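Local coordinates for protein Cow rumen GH26 endo-mannanase (Metagenome, PDB 6UEH) that is an endo-beta-1,4-mannanase that probably cleaves internal mannosidic linkages of galactomannan, its GH26 catalytic barrel accompanied by a CBM6-type accessory domain that binds a calcium ion, at residues I12-C17 with G40-T45; T30-M35 with D95-F100; K66-L71 with Y122-T127. All coordinates share one frame; numbering follows the deposited sequence.

Contact 1 (I12-C17 with G40-T45); sequences IEAEDC and GFAYLT. With CA (calcium ion), chain B.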
loop_
_atom_site.group_PDB
_atom_site.type_symbol
_atom_site.label_atom_id
_atom_site.label_comp_id
_atom_site.label_asym_id
_atom_site.label_seq_id
_atom_site.Cartn_x
_atom_site.Cartn_y
_atom_site.Cartn_z
ATOM N N ILE A 12 29.992 -14.826 -6.046
ATOM C CA ILE A 12 30.994 -14.639 -7.084
ATOM C C ILE A 12 31.846 -13.407 -6.831
ATOM O O ILE A 12 31.395 -12.442 -6.210
ATOM C CB ILE A 12 30.358 -14.489 -8.465
ATOM C CG1 ILE A 12 29.295 -13.392 -8.428
ATOM C CG2 ILE A 12 29.757 -15.792 -8.910
ATOM C CD1 ILE A 12 28.940 -12.875 -9.776
ATOM N N GLU A 13 33.081 -13.446 -7.319
ATOM C CA GLU A 13 33.893 -12.244 -7.382
ATOM C C GLU A 13 33.321 -11.376 -8.493
ATOM O O GLU A 13 33.133 -11.846 -9.612
ATOM C CB GLU A 13 35.362 -12.581 -7.643
ATOM C CG GLU A 13 35.988 -13.490 -6.596
ATOM C CD GLU A 13 36.218 -12.792 -5.268
ATOM O OE1 GLU A 13 36.168 -11.545 -5.231
ATOM O OE2 GLU A 13 36.447 -13.489 -4.255
ATOM N N ALA A 14 33.020 -10.120 -8.186
ATOM C CA ALA A 14 32.369 -9.258 -9.168
ATOM C C ALA A 14 33.285 -8.999 -10.358
ATOM O O ALA A 14 32.814 -8.785 -11.475
ATOM C CB ALA A 14 31.939 -7.955 -8.533
ATOM N N GLU A 15 34.595 -9.040 -10.121
ATOM C CA GLU A 15 35.564 -8.841 -11.195
ATOM C C GLU A 15 35.506 -9.973 -12.221
ATOM O O GLU A 15 36.048 -9.849 -13.319
ATOM C CB GLU A 15 36.986 -8.709 -10.633
ATOM C CG GLU A 15 37.477 -9.895 -9.803
ATOM C CD GLU A 15 37.196 -9.729 -8.317
ATOM O OE1 GLU A 15 36.260 -8.982 -7.963
ATOM O OE2 GLU A 15 37.920 -10.340 -7.502
ATOM N N ASP A 16 34.842 -11.070 -11.867
ATOM C CA ASP A 16 34.687 -12.195 -12.785
ATOM C C ASP A 16 33.389 -12.114 -13.597
ATOM O O ASP A 16 33.148 -12.948 -14.470
ATOM C CB ASP A 16 34.738 -13.520 -12.020
ATOM C CG ASP A 16 36.112 -13.804 -11.436
ATOM O OD1 ASP A 16 37.103 -13.240 -11.944
ATOM O OD2 ASP A 16 36.199 -14.595 -10.473
ATOM N N CYS A 17 32.560 -11.112 -13.310
ATOM C CA CYS A 17 31.299 -10.931 -14.034
ATOM C C CYS A 17 31.528 -10.631 -15.507
ATOM O O CYS A 17 32.564 -10.090 -15.883
ATOM C CB CYS A 17 30.473 -9.798 -13.422
ATOM S SG CYS A 17 29.751 -10.157 -11.817
ATOM N N GLY A 40 40.804 -8.383 -6.919
ATOM C CA GLY A 40 40.404 -6.987 -6.918
ATOM C C GLY A 40 38.903 -6.795 -6.877
ATOM O O GLY A 40 38.201 -7.464 -6.123
ATOM N N PHE A 41 38.406 -5.870 -7.691
ATOM C CA PHE A 41 36.973 -5.618 -7.745
ATOM C C PHE A 41 36.533 -5.132 -9.121
ATOM O O PHE A 41 37.361 -4.814 -9.975
ATOM C CB PHE A 41 36.566 -4.600 -6.674
ATOM C CG PHE A 41 37.248 -3.261 -6.805
ATOM C CD1 PHE A 41 36.677 -2.245 -7.558
ATOM C CD2 PHE A 41 38.451 -3.016 -6.161
ATOM C CE1 PHE A 41 37.299 -1.016 -7.675
ATOM C CE2 PHE A 41 39.077 -1.785 -6.270
ATOM C CZ PHE A 41 38.500 -0.783 -7.029
ATOM N N ALA A 42 35.222 -5.089 -9.326
ATOM C CA ALA A 42 34.657 -4.537 -10.546
ATOM C C ALA A 42 34.310 -3.069 -10.337
ATOM O O ALA A 42 33.674 -2.709 -9.346
ATOM C CB ALA A 42 33.422 -5.328 -10.973
ATOM N N TYR A 43 34.747 -2.222 -11.262
ATOM C CA TYR A 43 34.397 -0.810 -11.233
ATOM C C TYR A 43 33.329 -0.562 -12.288
ATOM O O TYR A 43 33.631 -0.414 -13.471
ATOM C CB TYR A 43 35.627 0.069 -11.480
ATOM C CG TYR A 43 35.385 1.564 -11.363
ATOM C CD1 TYR A 43 34.328 2.074 -10.611
ATOM C CD2 TYR A 43 36.220 2.467 -12.011
ATOM C CE1 TYR A 43 34.117 3.443 -10.511
ATOM C CE2 TYR A 43 36.019 3.828 -11.915
ATOM C CZ TYR A 43 34.967 4.314 -11.169
ATOM O OH TYR A 43 34.777 5.675 -11.083
ATOM N N LEU A 44 32.077 -0.554 -11.847
ATOM C CA LEU A 44 30.941 -0.300 -12.722
ATOM C C LEU A 44 30.888 1.175 -13.080
ATOM O O LEU A 44 30.611 1.999 -12.220
ATOM C CB LEU A 44 29.641 -0.731 -12.036
ATOM C CG LEU A 44 28.298 -0.355 -12.670
ATOM C CD1 LEU A 44 28.024 -1.203 -13.880
ATOM C CD2 LEU A 44 27.163 -0.491 -11.663
ATOM N N THR A 45 31.160 1.517 -14.337
ATOM C CA THR A 45 31.100 2.917 -14.750
ATOM C C THR A 45 29.870 3.193 -15.612
ATOM O O THR A 45 28.791 3.467 -15.081
ATOM C CB THR A 45 32.375 3.351 -15.514
ATOM O OG1 THR A 45 32.661 2.415 -16.561
ATOM C CG2 THR A 45 33.569 3.428 -14.562
HETATM CA CA CA B . 36.743 -9.291 -5.547
#

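Contact 2 (T30-M35 with D95-F100); sequences TKIKGM and DTWTDF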
loop_
_atom_site.group_PDB
_atom_site.type_symbol
_atom_site.label_atom_id
_atom_site.label_comp_id
_atom_site.label_asym_id
_atom_site.label_seq_id
_atom_site.Cartn_x
_atom_site.Cartn_y
_atom_site.Cartn_z
ATOM N N THR A 30 42.409 6.519 -6.031
ATOM C CA THR A 30 41.798 6.425 -4.710
ATOM C C THR A 30 41.473 4.984 -4.330
ATOM O O THR A 30 40.621 4.340 -4.942
ATOM C CB THR A 30 40.518 7.275 -4.624
ATOM O OG1 THR A 30 40.850 8.651 -4.855
ATOM C CG2 THR A 30 39.883 7.142 -3.250
ATOM N N LYS A 31 42.170 4.491 -3.313
ATOM C CA LYS A 31 41.943 3.151 -2.790
ATOM C C LYS A 31 40.647 3.077 -1.996
ATOM O O LYS A 31 40.345 3.970 -1.204
ATOM C CB LYS A 31 43.112 2.720 -1.898
ATOM C CG LYS A 31 44.302 2.134 -2.639
ATOM C CD LYS A 31 44.043 0.686 -3.016
ATOM C CE LYS A 31 45.282 0.029 -3.608
ATOM N NZ LYS A 31 45.041 -1.409 -3.917
ATOM N N ILE A 32 39.879 2.018 -2.219
ATOM C CA ILE A 32 38.798 1.674 -1.309
ATOM C C ILE A 32 39.447 1.109 -0.054
ATOM O O ILE A 32 40.292 0.218 -0.140
ATOM C CB ILE A 32 37.821 0.643 -1.916
ATOM C CG1 ILE A 32 37.269 1.142 -3.256
ATOM C CG2 ILE A 32 36.693 0.337 -0.937
ATOM C CD1 ILE A 32 36.571 2.495 -3.170
ATOM N N LYS A 33 39.072 1.633 1.107
ATOM C CA LYS A 33 39.706 1.214 2.352
ATOM C C LYS A 33 39.357 -0.232 2.695
ATOM O O LYS A 33 38.302 -0.737 2.315
ATOM C CB LYS A 33 39.307 2.147 3.495
ATOM C CG LYS A 33 39.801 3.576 3.311
ATOM C CD LYS A 33 39.356 4.475 4.450
ATOM C CE LYS A 33 39.813 5.906 4.232
ATOM N NZ LYS A 33 39.320 6.814 5.307
ATOM N N GLY A 34 40.259 -0.897 3.408
ATOM C CA GLY A 34 40.051 -2.283 3.778
ATOM C C GLY A 34 40.694 -3.244 2.797
ATOM O O GLY A 34 41.692 -2.920 2.155
ATOM N N MET A 35 40.117 -4.435 2.683
ATOM C CA MET A 35 40.669 -5.475 1.824
ATOM C C MET A 35 39.595 -6.111 0.952
ATOM O O MET A 35 38.596 -6.623 1.460
ATOM C CB MET A 35 41.348 -6.555 2.669
ATOM C CG MET A 35 41.880 -7.730 1.863
ATOM S SD MET A 35 43.518 -7.426 1.175
ATOM C CE MET A 35 43.907 -9.041 0.514
ATOM N N ASP A 95 33.338 4.540 1.638
ATOM C CA ASP A 95 34.747 4.625 1.264
ATOM C C ASP A 95 35.502 3.369 1.695
ATOM O O ASP A 95 36.716 3.259 1.513
ATOM C CB ASP A 95 35.391 5.880 1.867
ATOM C CG ASP A 95 35.541 5.806 3.380
ATOM O OD1 ASP A 95 34.892 4.956 4.028
ATOM O OD2 ASP A 95 36.307 6.626 3.927
ATOM N N THR A 96 34.755 2.433 2.269
ATOM C CA THR A 96 35.277 1.155 2.737
ATOM C C THR A 96 34.308 0.071 2.278
ATOM O O THR A 96 33.117 0.340 2.121
ATOM C CB THR A 96 35.425 1.131 4.273
ATOM O OG1 THR A 96 36.112 2.311 4.705
ATOM C CG2 THR A 96 36.198 -0.094 4.734
ATOM N N TRP A 97 34.808 -1.139 2.045
ATOM C CA TRP A 97 33.954 -2.231 1.587
ATOM C C TRP A 97 32.817 -2.491 2.572
ATOM O O TRP A 97 33.046 -2.701 3.762
ATOM C CB TRP A 97 34.772 -3.504 1.367
ATOM C CG TRP A 97 35.758 -3.374 0.259
ATOM C CD1 TRP A 97 37.118 -3.425 0.357
ATOM C CD2 TRP A 97 35.463 -3.147 -1.126
ATOM N NE1 TRP A 97 37.688 -3.252 -0.883
ATOM C CE2 TRP A 97 36.694 -3.079 -1.809
ATOM C CE3 TRP A 97 34.275 -2.998 -1.854
ATOM C CZ2 TRP A 97 36.772 -2.870 -3.186
ATOM C CZ3 TRP A 97 34.357 -2.788 -3.221
ATOM C CH2 TRP A 97 35.595 -2.725 -3.871
ATOM N N THR A 98 31.592 -2.467 2.058
ATOM C CA THR A 98 30.399 -2.556 2.891
ATOM C C THR A 98 29.349 -3.464 2.253
ATOM O O THR A 98 29.082 -3.365 1.056
ATOM C CB THR A 98 29.782 -1.159 3.124
ATOM O OG1 THR A 98 30.810 -0.235 3.514
ATOM C CG2 THR A 98 28.708 -1.213 4.205
ATOM N N ASP A 99 28.761 -4.354 3.046
ATOM C CA ASP A 99 27.652 -5.167 2.557
ATOM C C ASP A 99 26.429 -4.296 2.308
ATOM O O ASP A 99 26.027 -3.522 3.176
ATOM C CB ASP A 99 27.302 -6.278 3.547
ATOM C CG ASP A 99 28.210 -7.480 3.421
ATOM O OD1 ASP A 99 28.797 -7.670 2.336
ATOM O OD2 ASP A 99 28.331 -8.239 4.404
ATOM N N PHE A 100 25.845 -4.418 1.121
ATOM C CA PHE A 100 24.624 -3.690 0.802
ATOM C C PHE A 100 23.515 -4.654 0.394
ATOM O O PHE A 100 23.747 -5.595 -0.362
ATOM C CB PHE A 100 24.868 -2.667 -0.310
ATOM C CG PHE A 100 23.699 -1.752 -0.549
ATOM C CD1 PHE A 100 23.539 -0.602 0.208
ATOM C CD2 PHE A 100 22.753 -2.049 -1.516
ATOM C CE1 PHE A 100 22.462 0.237 0.002
ATOM C CE2 PHE A 100 21.670 -1.213 -1.727
ATOM C CZ PHE A 100 21.527 -0.068 -0.969
HETATM O O HOH W 1 38.136 5.176 -0.172
HETATM O O HOH W 2 40.330 -2.169 -1.499
#

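Contact 3 (K66-L71 with Y122-T127); sequences KVAQIL and YAEFDT. With CA (calcium ion), chain B.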
loop_
_atom_site.group_PDB
_atom_site.type_symbol
_atom_site.label_atom_id
_atom_site.label_comp_id
_atom_site.label_asym_id
_atom_site.label_seq_id
_atom_site.Cartn_x
_atom_site.Cartn_y
_atom_site.Cartn_z
ATOM N N LYS A 66 29.186 -6.906 -1.638
ATOM C CA LYS A 66 30.198 -6.127 -0.941
ATOM C C LYS A 66 30.596 -4.973 -1.846
ATOM O O LYS A 66 31.256 -5.176 -2.871
ATOM C CB LYS A 66 31.410 -6.987 -0.587
ATOM C CG LYS A 66 32.396 -6.304 0.343
ATOM C CD LYS A 66 31.960 -6.433 1.789
ATOM C CE LYS A 66 31.997 -7.887 2.236
ATOM N NZ LYS A 66 31.570 -8.041 3.653
ATOM N N VAL A 67 30.179 -3.766 -1.486
ATOM C CA VAL A 67 30.327 -2.636 -2.392
ATOM C C VAL A 67 31.047 -1.448 -1.774
ATOM O O VAL A 67 31.323 -1.413 -0.574
ATOM C CB VAL A 67 28.956 -2.140 -2.898
ATOM C CG1 VAL A 67 28.159 -3.288 -3.498
ATOM C CG2 VAL A 67 28.184 -1.479 -1.764
ATOM N N ALA A 68 31.362 -0.482 -2.628
ATOM C CA ALA A 68 31.821 0.827 -2.204
ATOM C C ALA A 68 31.257 1.847 -3.180
ATOM O O ALA A 68 30.833 1.492 -4.279
ATOM C CB ALA A 68 33.339 0.892 -2.162
ATOM N N GLN A 69 31.242 3.111 -2.778
ATOM C CA GLN A 69 30.692 4.166 -3.618
ATOM C C GLN A 69 31.263 5.501 -3.163
ATOM O O GLN A 69 30.868 6.027 -2.122
ATOM C CB GLN A 69 29.161 4.162 -3.547
ATOM C CG GLN A 69 28.469 5.005 -4.609
ATOM C CD GLN A 69 28.468 6.482 -4.270
ATOM O OE1 GLN A 69 29.044 7.295 -4.991
ATOM N NE2 GLN A 69 27.819 6.837 -3.165
ATOM N N ILE A 70 32.200 6.042 -3.937
ATOM C CA ILE A 70 32.940 7.219 -3.498
ATOM C C ILE A 70 32.787 8.432 -4.416
ATOM O O ILE A 70 33.494 9.423 -4.251
ATOM C CB ILE A 70 34.446 6.909 -3.365
ATOM C CG1 ILE A 70 35.025 6.484 -4.717
ATOM C CG2 ILE A 70 34.681 5.834 -2.316
ATOM C CD1 ILE A 70 36.536 6.350 -4.719
ATOM N N LEU A 71 31.870 8.367 -5.374
ATOM C CA LEU A 71 31.665 9.504 -6.270
ATOM C C LEU A 71 30.772 10.574 -5.637
ATOM O O LEU A 71 31.043 11.771 -5.754
ATOM C CB LEU A 71 31.068 9.041 -7.600
ATOM C CG LEU A 71 30.993 10.130 -8.671
ATOM C CD1 LEU A 71 32.387 10.664 -8.974
ATOM C CD2 LEU A 71 30.315 9.615 -9.937
ATOM N N TYR A 122 29.018 4.012 -11.540
ATOM C CA TYR A 122 30.146 4.579 -10.798
ATOM C C TYR A 122 30.102 4.175 -9.328
ATOM O O TYR A 122 30.062 5.010 -8.419
ATOM C CB TYR A 122 30.195 6.092 -10.985
ATOM C CG TYR A 122 30.518 6.429 -12.422
ATOM C CD1 TYR A 122 31.831 6.439 -12.874
ATOM C CD2 TYR A 122 29.508 6.675 -13.342
ATOM C CE1 TYR A 122 32.130 6.722 -14.194
ATOM C CE2 TYR A 122 29.796 6.956 -14.664
ATOM C CZ TYR A 122 31.109 6.977 -15.085
ATOM O OH TYR A 122 31.398 7.258 -16.398
ATOM N N ALA A 123 30.102 2.861 -9.130
ATOM C CA ALA A 123 30.200 2.243 -7.818
ATOM C C ALA A 123 31.083 1.005 -7.942
ATOM O O ALA A 123 31.293 0.491 -9.040
ATOM C CB ALA A 123 28.828 1.880 -7.280
ATOM N N GLU A 124 31.592 0.525 -6.815
ATOM C CA GLU A 124 32.549 -0.574 -6.828
ATOM C C GLU A 124 31.924 -1.840 -6.262
ATOM O O GLU A 124 31.177 -1.789 -5.286
ATOM C CB GLU A 124 33.807 -0.198 -6.039
ATOM C CG GLU A 124 34.568 1.005 -6.601
ATOM C CD GLU A 124 33.865 2.328 -6.346
ATOM O OE1 GLU A 124 33.574 2.633 -5.170
ATOM O OE2 GLU A 124 33.592 3.062 -7.322
ATOM N N PHE A 125 32.233 -2.976 -6.882
ATOM C CA PHE A 125 31.686 -4.259 -6.460
ATOM C C PHE A 125 32.802 -5.278 -6.247
ATOM O O PHE A 125 33.518 -5.630 -7.184
ATOM C CB PHE A 125 30.681 -4.778 -7.493
ATOM C CG PHE A 125 29.480 -3.896 -7.662
ATOM C CD1 PHE A 125 29.540 -2.761 -8.455
ATOM C CD2 PHE A 125 28.286 -4.200 -7.030
ATOM C CE1 PHE A 125 28.437 -1.946 -8.608
ATOM C CE2 PHE A 125 27.178 -3.389 -7.182
ATOM C CZ PHE A 125 27.254 -2.260 -7.974
ATOM N N ASP A 126 32.951 -5.740 -5.007
ATOM C CA ASP A 126 33.977 -6.722 -4.666
ATOM C C ASP A 126 33.466 -8.139 -4.900
ATOM O O ASP A 126 34.062 -8.908 -5.652
ATOM C CB ASP A 126 34.415 -6.548 -3.209
ATOM C CG ASP A 126 35.508 -7.523 -2.804
ATOM O OD1 ASP A 126 36.229 -8.023 -3.693
ATOM O OD2 ASP A 126 35.651 -7.782 -1.590
ATOM N N THR A 127 32.366 -8.476 -4.234
ATOM C CA THR A 127 31.700 -9.758 -4.421
ATOM C C THR A 127 30.192 -9.558 -4.508
ATOM O O THR A 127 29.668 -8.525 -4.089
ATOM C CB THR A 127 31.998 -10.742 -3.272
ATOM O OG1 THR A 127 31.564 -10.171 -2.033
ATOM C CG2 THR A 127 33.488 -11.056 -3.189
HETATM CA CA CA B . 36.743 -9.291 -5.547
HETATM O O HOH W 3 32.411 5.390 -7.005
#

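Contact 1 (I12-C17 with G40-T45)
E13, E15 and G40 meet through a calcium ion, and metal coordination carries most of this contact. E13 gives one oxygen, OE1, at 2.3 Å from the calcium. E15 chelates with both arms of its carboxylate, OE1 and OE2 each standing 2.5 Å from the metal. From the other segment the backbone oxygen G40 O completes the local set at 2.4 Å from the calcium. The ion also explains why E15 OE1 and G40 O, two acceptors, can sit only 3.1 Å apart, since the cation they share probably offsets their mutual repulsion. At G40 the backbone (phi 168°, psi -136°) takes a conformation open mainly to glycine, and in it the carbonyl oxygen is turned to the metal.

The shape of segment 12-17 presents both glutamates to one point. Strand 10-13 runs into a short 3-10 turn, in which D16 N bonds to E13 O and C17 N to A14 O. With its CG lodged between the backbone N and the carbonyl carbon, E15 bends again at chi2, -92°, and this double turn brings the carboxylate round to the metal. S37 and D126 supply the remaining ligands, making seven oxygens from five residues in the calcium site of the CBM6 beta-sandwich.

Apolar contact is confined to two alanines. The methyl A42 CB lies 3.9 Å from A14 CB and comes closer still, 3.5 Å, to the backbone oxygen A14 O. E15 CB also rests 3.9 Å from the backbone carbon F41 C.

Direct hydrogen bonding between 12-17 and 40-45 is absent. Each bonds instead to strand 123-132, A14 to D126 and A42 to F125.

Contact 2 (T30-M35 with D95-F100)
K33 and T96 make a single backbone bridge, in which K33 N donates to D95 O at 2.9 Å with an N-H...O angle of 163°, the donor lying in the carbonyl plane. T96 CA adds a C-H...O contact to K33 O. D95 O has a second donor, water 1, which also bonds to K31 O.

W97 is the residue most covered by the other segment. I32 CG2 stands over one face of the indole, 3.6 Å from the centroid of the five-membered ring and 14° off its normal, a CH-pi contact; this methyl is the branch anti to the I32 backbone N. At the ring edge, in plane, lies M35 N, while water 2 accepts from W97 NE1 at 2.9 Å and donates to I32 O. The ring is thus tied to the loop by both its face and its N-H.

In the CBM6 beta-sandwich the chain turns a corner at D95 and T96, leaving strand 85-94 of one sheet for strand 97-107 of the other, and the loop 30-35 packs against that corner. F41 meets W97 edge-to-face.

On the more exposed side, the extended K33 chain reaches D95 in a salt bridge whose hydrogen bond, NZ to OD2 at 3.3 Å, is weak. The other carboxylate oxygen, D95 OD1, accepts from T96 OG1 at 3.0 Å, approached from above the carboxylate plane.

Contact 3 (K66-L71 with Y122-T127)
Segments 66-71 and 122-127 meet as antiparallel neighbours within one sheet of the CBM6 beta-sandwich, where strand 59-69 lies beside 123-132. The axes of strands 66-69 and 123-125 come within 4.6 Å, with 159° between their N-to-C directions. A68 and E124 form a hydrogen-bonded pair, with E124 N to A68 O at 2.8 Å and A68 N to E124 O at 3.0 Å. V67 and F125, the adjacent non-hydrogen-bonded pair, put their side chains together on the opposite face, V67 CG1 being 3.7 Å from F125 CD2. Y122 and A123 both face L44, a G1 beta bulge at the start of the strand.

The buried E124 carboxylate folds back over A68, because its chain bends at chi2, 73°. OE2 accepts from water 3 at 2.6 Å, and that water also donates to Y122 O and accepts from I70 N, bridging the two segments beyond the last paired residues. OE1 lies 3.1 Å from a second acceptor, A68 O, which may raise the pKa of the acid. An alanine here would remove the carboxylate, and water 3, losing its acceptor OE2, would probably be held less firmly between I70 N and Y122 O.

At the other end D126 N bonds to K66 O. The D126 side chain, its CG anti to the backbone N (chi1 -179°), returns to the calcium ion with OD1 at 2.3 Å, while its own backbone oxygen D126 O binds the metal at 2.7 Å.

In the fold
All three contacts lie in the CBM6 domain, apart from the catalytic barrel. Strand 123-132 joins contacts 1 and 3, whose centres are about 9 Å apart: G40 O of one and D126 OD1 of the other stand 3.2 Å apart as ligands of the one calcium ion. Contacts 2 and 3, with centres about 7 Å apart, share neighbouring strands; T98 O is 2.8 Å from V67 N, and D99 OD1 forms a salt bridge with K66 NZ at 3.1 Å. Contacts 1 and 2 meet through aromatic packing, F41 CG being 3.4 Å from W97 CH2, and the W97 side chain comes to about 7 Å from the calcium.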